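Local coordinates for ribosome-inactivating protein (Lychnis chalcedonica, PDB 2G5X) that is a plant member of the ribosome-inactivating protein family, whose fold combines a mixed beta sheet with a cluster of helices, at residues A[11-16]-A[176-181]; A[120-125]-A[159-164]. One frame throughout, in Å; residues are numbered along the deposited sequence.

Interaction 1 of 2, residues A[11-16]-A[176-181]; sequences AKYSSF and YIEDQV
The ring of Tyr13 meets Val181 obliquely, the methyl CG1 coming within 3.6 Å of CZ, and the two side chains cross at about a right angle. At the ring's edge, near its plane, sits the backbone O of Glu178, 4.1 Å from Tyr13 CE2, and elsewhere the ring meets that of Trp4, the planes about 50° apart. A tyrosine suits the place because its apolar body packs against valine while its OH still finds a polar partner, hydrogen bonding to Met167 O. With chi1 at 173°, CG of Tyr13 lies anti to the main-chain N, which sends the ring toward helix 175-184. The compact, branched Val181 packs against the phenol end of the ring, its CG1 3.5 Å from Tyr13 OH.

The carboxylate of Glu178 forms the polar half. Its extended chain reaches across to Ser14, whose OG donates a 2.8 Å hydrogen bond to the anti lone pair of Glu178 OE2. Water 1 lies 2.6 Å from Glu178 OE2 and is also placed to reach Ser14 O, linking the backbone of Ser14 to the carboxylate. On the other oxygen, OE1 makes salt bridges to Lys175 and Arg21, which would be expected to stabilise the negative charge of this buried group. A small serine lets the long glutamate come this close to its helix.

Helices 10-25 and 175-184 run nearly antiparallel here, at 159° and 10.9 Å between the segment axes. Helix 154-173 borders the tyrosine through Ala171 and takes its hydroxyl at Met167, and strand 3-5 supplies Trp4.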
ATOM      1  N   ALA A  11     -16.334   5.928   4.786  1.00  9.33           N
ATOM      2  CA  ALA A  11     -16.709   4.765   5.582  1.00  9.66           C
ATOM      3  C   ALA A  11     -16.161   3.502   4.923  1.00 10.01           C
ATOM      4  O   ALA A  11     -15.600   2.640   5.602  1.00  9.41           O
ATOM      5  CB  ALA A  11     -18.231   4.678   5.719  1.00  9.37           C
ATOM      6  N   LYS A  12     -16.314   3.401   3.603  1.00  9.80           N
ATOM      7  CA  LYS A  12     -15.822   2.241   2.862  1.00  9.48           C
ATOM      8  C   LYS A  12     -14.296   2.188   2.888  1.00  9.21           C
ATOM      9  O   LYS A  12     -13.701   1.111   2.903  1.00  9.61           O
ATOM     10  CB  LYS A  12     -16.319   2.281   1.412  1.00 12.38           C
ATOM     11  CG  LYS A  12     -17.814   2.016   1.257  1.00 16.78           C
ATOM     12  CD  LYS A  12     -18.176   0.626   1.761  1.00 22.54           C
ATOM     13  CE  LYS A  12     -19.654   0.315   1.570  1.00 24.70           C
ATOM     14  NZ  LYS A  12     -20.043   0.334   0.132  1.00 28.19           N
ATOM     15  N   TYR A  13     -13.666   3.358   2.890  1.00  6.84           N
ATOM     16  CA  TYR A  13     -12.212   3.432   2.939  1.00  7.33           C
ATOM     17  C   TYR A  13     -11.722   2.880   4.282  1.00  6.23           C
ATOM     18  O   TYR A  13     -10.801   2.062   4.323  1.00  6.96           O
ATOM     19  CB  TYR A  13     -11.758   4.886   2.773  1.00  7.45           C
ATOM     20  CG  TYR A  13     -10.271   5.115   2.961  1.00  5.55           C
ATOM     21  CD1 TYR A  13      -9.335   4.571   2.077  1.00  6.53           C
ATOM     22  CD2 TYR A  13      -9.801   5.901   4.013  1.00  6.98           C
ATOM     23  CE1 TYR A  13      -7.963   4.809   2.239  1.00  7.09           C
ATOM     24  CE2 TYR A  13      -8.438   6.146   4.185  1.00  7.82           C
ATOM     25  CZ  TYR A  13      -7.526   5.600   3.295  1.00  6.38           C
ATOM     26  OH  TYR A  13      -6.184   5.852   3.468  1.00  7.75           O
ATOM     27  N   SER A  14     -12.343   3.324   5.374  1.00  7.31           N
ATOM     28  CA  SER A  14     -11.956   2.866   6.709  1.00  7.77           C
ATOM     29  C   SER A  14     -12.211   1.377   6.920  1.00  8.82           C
ATOM     30  O   SER A  14     -11.419   0.699   7.572  1.00  8.13           O
ATOM     31  CB  SER A  14     -12.688   3.670   7.792  1.00  8.74           C
ATOM     32  OG  SER A  14     -12.183   4.994   7.882  1.00  9.09           O
ATOM     33  N   SER A  15     -13.314   0.865   6.381  1.00  8.61           N
ATOM     34  CA  SER A  15     -13.617  -0.557   6.533  1.00  8.87           C
ATOM     35  C   SER A  15     -12.593  -1.372   5.748  1.00  8.48           C
ATOM     36  O   SER A  15     -12.160  -2.440   6.185  1.00  8.26           O
ATOM     37  CB  SER A  15     -15.035  -0.864   6.043  0.33  9.99           C
ATOM     38  OG  SER A  15     -15.986  -0.023   6.664  0.33 12.53           O
ATOM     39  N   PHE A  16     -12.212  -0.853   4.585  1.00  7.65           N
ATOM     40  CA  PHE A  16     -11.219  -1.493   3.735  1.00  7.48           C
ATOM     41  C   PHE A  16      -9.903  -1.619   4.506  1.00  7.66           C
ATOM     42  O   PHE A  16      -9.284  -2.682   4.525  1.00  7.33           O
ATOM     43  CB  PHE A  16     -11.022  -0.653   2.464  1.00  7.62           C
ATOM     44  CG  PHE A  16      -9.711  -0.882   1.772  1.00  8.20           C
ATOM     45  CD1 PHE A  16      -9.428  -2.100   1.157  1.00  9.50           C
ATOM     46  CD2 PHE A  16      -8.760   0.128   1.730  1.00  9.21           C
ATOM     47  CE1 PHE A  16      -8.208  -2.307   0.509  1.00 11.21           C
ATOM     48  CE2 PHE A  16      -7.538  -0.066   1.087  1.00  9.64           C
ATOM     49  CZ  PHE A  16      -7.261  -1.283   0.475  1.00 12.30           C
ATOM     50  N   TYR A 176      -3.353   7.830  12.468  1.00  8.11           N
ATOM     51  CA  TYR A 176      -3.225   9.268  12.245  1.00  8.03           C
ATOM     52  C   TYR A 176      -3.256   9.594  10.750  1.00  7.93           C
ATOM     53  O   TYR A 176      -3.857  10.582  10.334  1.00  8.17           O
ATOM     54  CB  TYR A 176      -1.909   9.779  12.845  1.00  9.00           C
ATOM     55  CG  TYR A 176      -1.748  11.289  12.812  1.00  8.07           C
ATOM     56  CD1 TYR A 176      -2.236  12.085  13.847  1.00  8.90           C
ATOM     57  CD2 TYR A 176      -1.113  11.919  11.741  1.00  9.48           C
ATOM     58  CE1 TYR A 176      -2.095  13.476  13.820  1.00  9.99           C
ATOM     59  CE2 TYR A 176      -0.970  13.307  11.702  1.00  9.83           C
ATOM     60  CZ  TYR A 176      -1.462  14.079  12.745  1.00 10.42           C
ATOM     61  OH  TYR A 176      -1.317  15.450  12.715  1.00 12.71           O
ATOM     62  N   ILE A 177      -2.603   8.760   9.947  1.00  6.97           N
ATOM     63  CA  ILE A 177      -2.553   8.976   8.507  1.00  7.09           C
ATOM     64  C   ILE A 177      -3.891   8.627   7.860  1.00  7.62           C
ATOM     65  O   ILE A 177      -4.331   9.299   6.934  1.00  7.16           O
ATOM     66  CB  ILE A 177      -1.395   8.174   7.878  1.00  7.68           C
ATOM     67  CG1 ILE A 177      -0.070   8.693   8.455  1.00  8.46           C
ATOM     68  CG2 ILE A 177      -1.415   8.307   6.361  1.00  9.05           C
ATOM     69  CD1 ILE A 177       1.169   7.989   7.946  1.00  8.93           C
ATOM     70  N   GLU A 178      -4.546   7.583   8.360  1.00  6.90           N
ATOM     71  CA  GLU A 178      -5.856   7.217   7.843  1.00  7.31           C
ATOM     72  C   GLU A 178      -6.751   8.439   8.046  1.00  7.86           C
ATOM     73  O   GLU A 178      -7.485   8.846   7.144  1.00  7.23           O
ATOM     74  CB  GLU A 178      -6.435   6.026   8.623  1.00  6.80           C
ATOM     75  CG  GLU A 178      -7.930   5.826   8.397  1.00  7.63           C
ATOM     76  CD  GLU A 178      -8.530   4.719   9.249  1.00  8.85           C
ATOM     77  OE1 GLU A 178      -7.836   4.184  10.138  1.00  8.18           O
ATOM     78  OE2 GLU A 178      -9.711   4.388   9.032  1.00 10.36           O
ATOM     79  N   ASP A 179      -6.666   9.034   9.235  1.00  8.19           N
ATOM     80  CA  ASP A 179      -7.477  10.200   9.563  1.00  9.68           C
ATOM     81  C   ASP A 179      -7.197  11.375   8.628  1.00  8.17           C
ATOM     82  O   ASP A 179      -8.111  12.109   8.254  1.00  9.20           O
ATOM     83  CB  ASP A 179      -7.238  10.620  11.015  0.50 12.42           C
ATOM     84  CG  ASP A 179      -8.188   9.938  11.977  0.50 14.65           C
ATOM     85  OD1 ASP A 179      -8.069  10.168  13.203  0.50 18.07           O
ATOM     86  OD2 ASP A 179      -9.045   9.165  11.509  0.50 17.43           O
ATOM     87  N   GLN A 180      -5.938  11.557   8.244  1.00  7.62           N
ATOM     88  CA  GLN A 180      -5.600  12.644   7.331  1.00  8.31           C
ATOM     89  C   GLN A 180      -6.247  12.408   5.963  1.00  7.88           C
ATOM     90  O   GLN A 180      -6.753  13.341   5.339  1.00  8.95           O
ATOM     91  CB  GLN A 180      -4.081  12.772   7.186  1.00 11.09           C
ATOM     92  CG  GLN A 180      -3.380  13.243   8.457  1.00 14.23           C
ATOM     93  CD  GLN A 180      -3.791  14.650   8.862  1.00 15.43           C
ATOM     94  OE1 GLN A 180      -4.186  14.893  10.004  1.00 18.79           O
ATOM     95  NE2 GLN A 180      -3.695  15.585   7.926  1.00 15.92           N
ATOM     96  N   VAL A 181      -6.244  11.162   5.497  1.00  6.58           N
ATOM     97  CA  VAL A 181      -6.845  10.849   4.203  1.00  6.85           C
ATOM     98  C   VAL A 181      -8.361  11.051   4.244  1.00  7.37           C
ATOM     99  O   VAL A 181      -8.952  11.598   3.311  1.00  7.63           O
ATOM    100  CB  VAL A 181      -6.527   9.396   3.773  1.00  5.97           C
ATOM    101  CG1 VAL A 181      -7.237   9.065   2.460  1.00  7.06           C
ATOM    102  CG2 VAL A 181      -5.027   9.231   3.612  1.00  7.37           C
TER
HETATM  103  O   HOH W   1     -10.372   2.135  10.162  1.00 11.37           O

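Interaction 2 of 2, residues A[120-125]-A[159-164]; sequences TDLQNK and KFALIS
Apolar packing carries this contact, and Leu122 and Leu162 are its centre: the two side chains lie alongside one another, pointing opposite ways, with Leu122 CB 3.7 Å from Leu162 CD2. The second methyl of Leu162, CD1, rests 3.7 Å from Leu122 O, against the backbone of helix 119-126. The two branches of Leu122 go to different partners: CD1 meets Leu162 CD2 at 3.8 Å and CD2 turns to Ala161 CB. Alanine suits that spot, its single methyl taking little room beside the larger leucines. The segments cross at -128° with axes 9.4 Å apart, and the pair belongs to the helical part of the ribosome-inactivating protein fold, in which the long helix 154-173 also packs on strand 58-64 of the sheet through Phe160 and Ser164.

Polar bonds stay within each segment or lead elsewhere. Lys125 NZ forms a 2.9 Å salt bridge with Asp121 OD1, one turn back, using its syn lone pair, while Asp121 OD2 takes the N-H of Ala116. Gln123 lends its CG to Leu162 CD1, yet its amide bonds to Tyr119 O and Arg130 N. In the partner helix Ser164 OG turns back to Phe160 O at 3.0 Å, a bond that satisfies a buried hydroxyl.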
ATOM      1  N   THR A 120      13.371   5.152  -2.675  1.00 10.61           N
ATOM      2  CA  THR A 120      14.360   5.914  -3.428  1.00 10.67           C
ATOM      3  C   THR A 120      14.137   5.856  -4.940  1.00  9.71           C
ATOM      4  O   THR A 120      14.084   6.899  -5.599  1.00  9.98           O
ATOM      5  CB  THR A 120      15.797   5.439  -3.117  1.00 12.37           C
ATOM      6  OG1 THR A 120      15.893   4.026  -3.327  1.00 13.99           O
ATOM      7  CG2 THR A 120      16.164   5.766  -1.681  1.00 12.61           C
ATOM      8  N   ASP A 121      13.992   4.656  -5.497  1.00  9.23           N
ATOM      9  CA  ASP A 121      13.794   4.548  -6.941  1.00  8.93           C
ATOM     10  C   ASP A 121      12.411   5.022  -7.380  1.00  9.09           C
ATOM     11  O   ASP A 121      12.270   5.612  -8.452  1.00  8.36           O
ATOM     12  CB  ASP A 121      14.023   3.113  -7.435  1.00 10.08           C
ATOM     13  CG  ASP A 121      14.215   3.045  -8.945  1.00 10.48           C
ATOM     14  OD1 ASP A 121      15.086   3.773  -9.465  1.00 13.71           O
ATOM     15  OD2 ASP A 121      13.504   2.271  -9.617  1.00 12.24           O
ATOM     16  N   LEU A 122      11.393   4.761  -6.562  1.00  8.51           N
ATOM     17  CA  LEU A 122      10.043   5.193  -6.904  1.00  7.40           C
ATOM     18  C   LEU A 122       9.991   6.708  -7.076  1.00  7.81           C
ATOM     19  O   LEU A 122       9.393   7.209  -8.030  1.00  6.75           O
ATOM     20  CB  LEU A 122       9.042   4.755  -5.830  1.00  6.24           C
ATOM     21  CG  LEU A 122       8.691   3.263  -5.808  1.00  7.52           C
ATOM     22  CD1 LEU A 122       7.792   2.971  -4.612  1.00  7.62           C
ATOM     23  CD2 LEU A 122       7.986   2.872  -7.110  1.00  9.04           C
ATOM     24  N   GLN A 123      10.622   7.437  -6.160  1.00  6.46           N
ATOM     25  CA  GLN A 123      10.636   8.894  -6.242  1.00  7.85           C
ATOM     26  C   GLN A 123      11.471   9.369  -7.434  1.00  7.71           C
ATOM     27  O   GLN A 123      11.123  10.357  -8.083  1.00  7.82           O
ATOM     28  CB  GLN A 123      11.165   9.498  -4.934  1.00  8.06           C
ATOM     29  CG  GLN A 123      10.275   9.206  -3.725  1.00  9.61           C
ATOM     30  CD  GLN A 123      10.887   9.645  -2.403  1.00 10.62           C
ATOM     31  OE1 GLN A 123      10.620  10.743  -1.906  1.00 10.91           O
ATOM     32  NE2 GLN A 123      11.717   8.785  -1.827  1.00 11.03           N
ATOM     33  N   ASN A 124      12.564   8.665  -7.728  1.00  7.29           N
ATOM     34  CA  ASN A 124      13.408   9.038  -8.860  1.00  9.50           C
ATOM     35  C   ASN A 124      12.659   8.871 -10.184  1.00  9.55           C
ATOM     36  O   ASN A 124      12.752   9.720 -11.070  1.00  9.46           O
ATOM     37  CB  ASN A 124      14.695   8.201  -8.887  1.00 11.81           C
ATOM     38  CG  ASN A 124      15.675   8.595  -7.791  1.00 14.31           C
ATOM     39  OD1 ASN A 124      15.778   9.765  -7.427  1.00 17.66           O
ATOM     40  ND2 ASN A 124      16.416   7.618  -7.278  1.00 18.24           N
ATOM     41  N   LYS A 125      11.908   7.780 -10.313  1.00  9.76           N
ATOM     42  CA  LYS A 125      11.146   7.524 -11.536  1.00 10.39           C
ATOM     43  C   LYS A 125       9.940   8.448 -11.675  1.00 10.28           C
ATOM     44  O   LYS A 125       9.634   8.921 -12.772  1.00 12.63           O
ATOM     45  CB  LYS A 125      10.670   6.065 -11.575  1.00 12.70           C
ATOM     46  CG  LYS A 125      11.556   5.128 -12.389  1.00 17.18           C
ATOM     47  CD  LYS A 125      12.986   5.142 -11.902  1.00 17.06           C
ATOM     48  CE  LYS A 125      13.858   4.231 -12.751  1.00 18.76           C
ATOM     49  NZ  LYS A 125      15.268   4.268 -12.296  1.00 18.63           N
ATOM     50  N   LYS A 159       4.437   6.651 -10.010  1.00  8.16           N
ATOM     51  CA  LYS A 159       3.474   7.565  -9.407  1.00  8.13           C
ATOM     52  C   LYS A 159       2.293   6.797  -8.828  1.00  7.41           C
ATOM     53  O   LYS A 159       1.866   7.058  -7.702  1.00  5.73           O
ATOM     54  CB  LYS A 159       2.990   8.573 -10.449  1.00 11.75           C
ATOM     55  CG  LYS A 159       4.023   9.608 -10.837  1.00 18.91           C
ATOM     56  CD  LYS A 159       3.342  10.857 -11.376  1.00 22.16           C
ATOM     57  CE  LYS A 159       2.215  11.317 -10.475  1.00 23.66           C
ATOM     58  NZ  LYS A 159       1.820  12.714 -10.812  1.00 27.37           N
ATOM     59  N   PHE A 160       1.776   5.846  -9.600  1.00  6.30           N
ATOM     60  CA  PHE A 160       0.655   5.021  -9.162  1.00  5.27           C
ATOM     61  C   PHE A 160       1.038   4.255  -7.893  1.00  6.33           C
ATOM     62  O   PHE A 160       0.257   4.168  -6.946  1.00  5.88           O
ATOM     63  CB  PHE A 160       0.266   4.032 -10.270  1.00  6.90           C
ATOM     64  CG  PHE A 160      -0.690   2.961  -9.821  1.00  6.27           C
ATOM     65  CD1 PHE A 160      -1.986   3.281  -9.442  1.00  7.23           C
ATOM     66  CD2 PHE A 160      -0.283   1.631  -9.756  1.00  7.01           C
ATOM     67  CE1 PHE A 160      -2.868   2.294  -9.000  1.00  8.52           C
ATOM     68  CE2 PHE A 160      -1.158   0.635  -9.314  1.00  8.37           C
ATOM     69  CZ  PHE A 160      -2.451   0.969  -8.935  1.00  6.53           C
ATOM     70  N   ALA A 161       2.246   3.704  -7.879  1.00  5.53           N
ATOM     71  CA  ALA A 161       2.727   2.942  -6.727  1.00  5.19           C
ATOM     72  C   ALA A 161       2.874   3.794  -5.463  1.00  5.45           C
ATOM     73  O   ALA A 161       2.465   3.383  -4.381  1.00  4.77           O
ATOM     74  CB  ALA A 161       4.062   2.283  -7.064  1.00  5.39           C
ATOM     75  N   LEU A 162       3.460   4.979  -5.599  1.00  6.41           N
ATOM     76  CA  LEU A 162       3.653   5.856  -4.447  1.00  6.33           C
ATOM     77  C   LEU A 162       2.337   6.318  -3.832  1.00  5.90           C
ATOM     78  O   LEU A 162       2.205   6.367  -2.610  1.00  5.31           O
ATOM     79  CB  LEU A 162       4.502   7.066  -4.842  1.00  6.45           C
ATOM     80  CG  LEU A 162       5.997   6.794  -4.999  1.00  9.09           C
ATOM     81  CD1 LEU A 162       6.678   7.999  -5.627  1.00  9.38           C
ATOM     82  CD2 LEU A 162       6.605   6.477  -3.638  1.00  9.99           C
ATOM     83  N   ILE A 163       1.361   6.652  -4.672  1.00  5.47           N
ATOM     84  CA  ILE A 163       0.071   7.091  -4.161  1.00  5.64           C
ATOM     85  C   ILE A 163      -0.600   5.926  -3.435  1.00  6.30           C
ATOM     86  O   ILE A 163      -1.185   6.102  -2.361  1.00  6.05           O
ATOM     87  CB  ILE A 163      -0.849   7.594  -5.297  1.00  5.75           C
ATOM     88  CG1 ILE A 163      -0.238   8.839  -5.952  1.00  4.82           C
ATOM     89  CG2 ILE A 163      -2.226   7.928  -4.736  1.00  3.60           C
ATOM     90  CD1 ILE A 163      -0.988   9.313  -7.201  1.00  7.77           C
ATOM     91  N   SER A 164      -0.501   4.734  -4.019  1.00  5.53           N
ATOM     92  CA  SER A 164      -1.091   3.540  -3.420  1.00  5.58           C
ATOM     93  C   SER A 164      -0.429   3.210  -2.080  1.00  6.25           C
ATOM     94  O   SER A 164      -1.105   2.833  -1.124  1.00  7.45           O
ATOM     95  CB  SER A 164      -0.954   2.347  -4.370  1.00  5.76           C
ATOM     96  OG  SER A 164      -1.752   2.523  -5.531  1.00  7.24           O
TER

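How the interactions relate
Both contacts lie in the helical part of the chain, their centres 21 Å apart and their nearest atoms about 7 Å apart, without touching. In the sequence, residues 120-164 lie between the two partners of interaction 1, which brings helix 10-25 near the start of the chain against helix 175-184. Helix 154-173 relates the two: it supplies residues 159-164 to interaction 2, its later residues border the tyrosine of interaction 1, and helix 175-184 follows it directly. Interaction 2 joins segments 34 residues apart and interaction 1 segments 160 apart, so the latter brings the beginning of the chain onto helices formed much later.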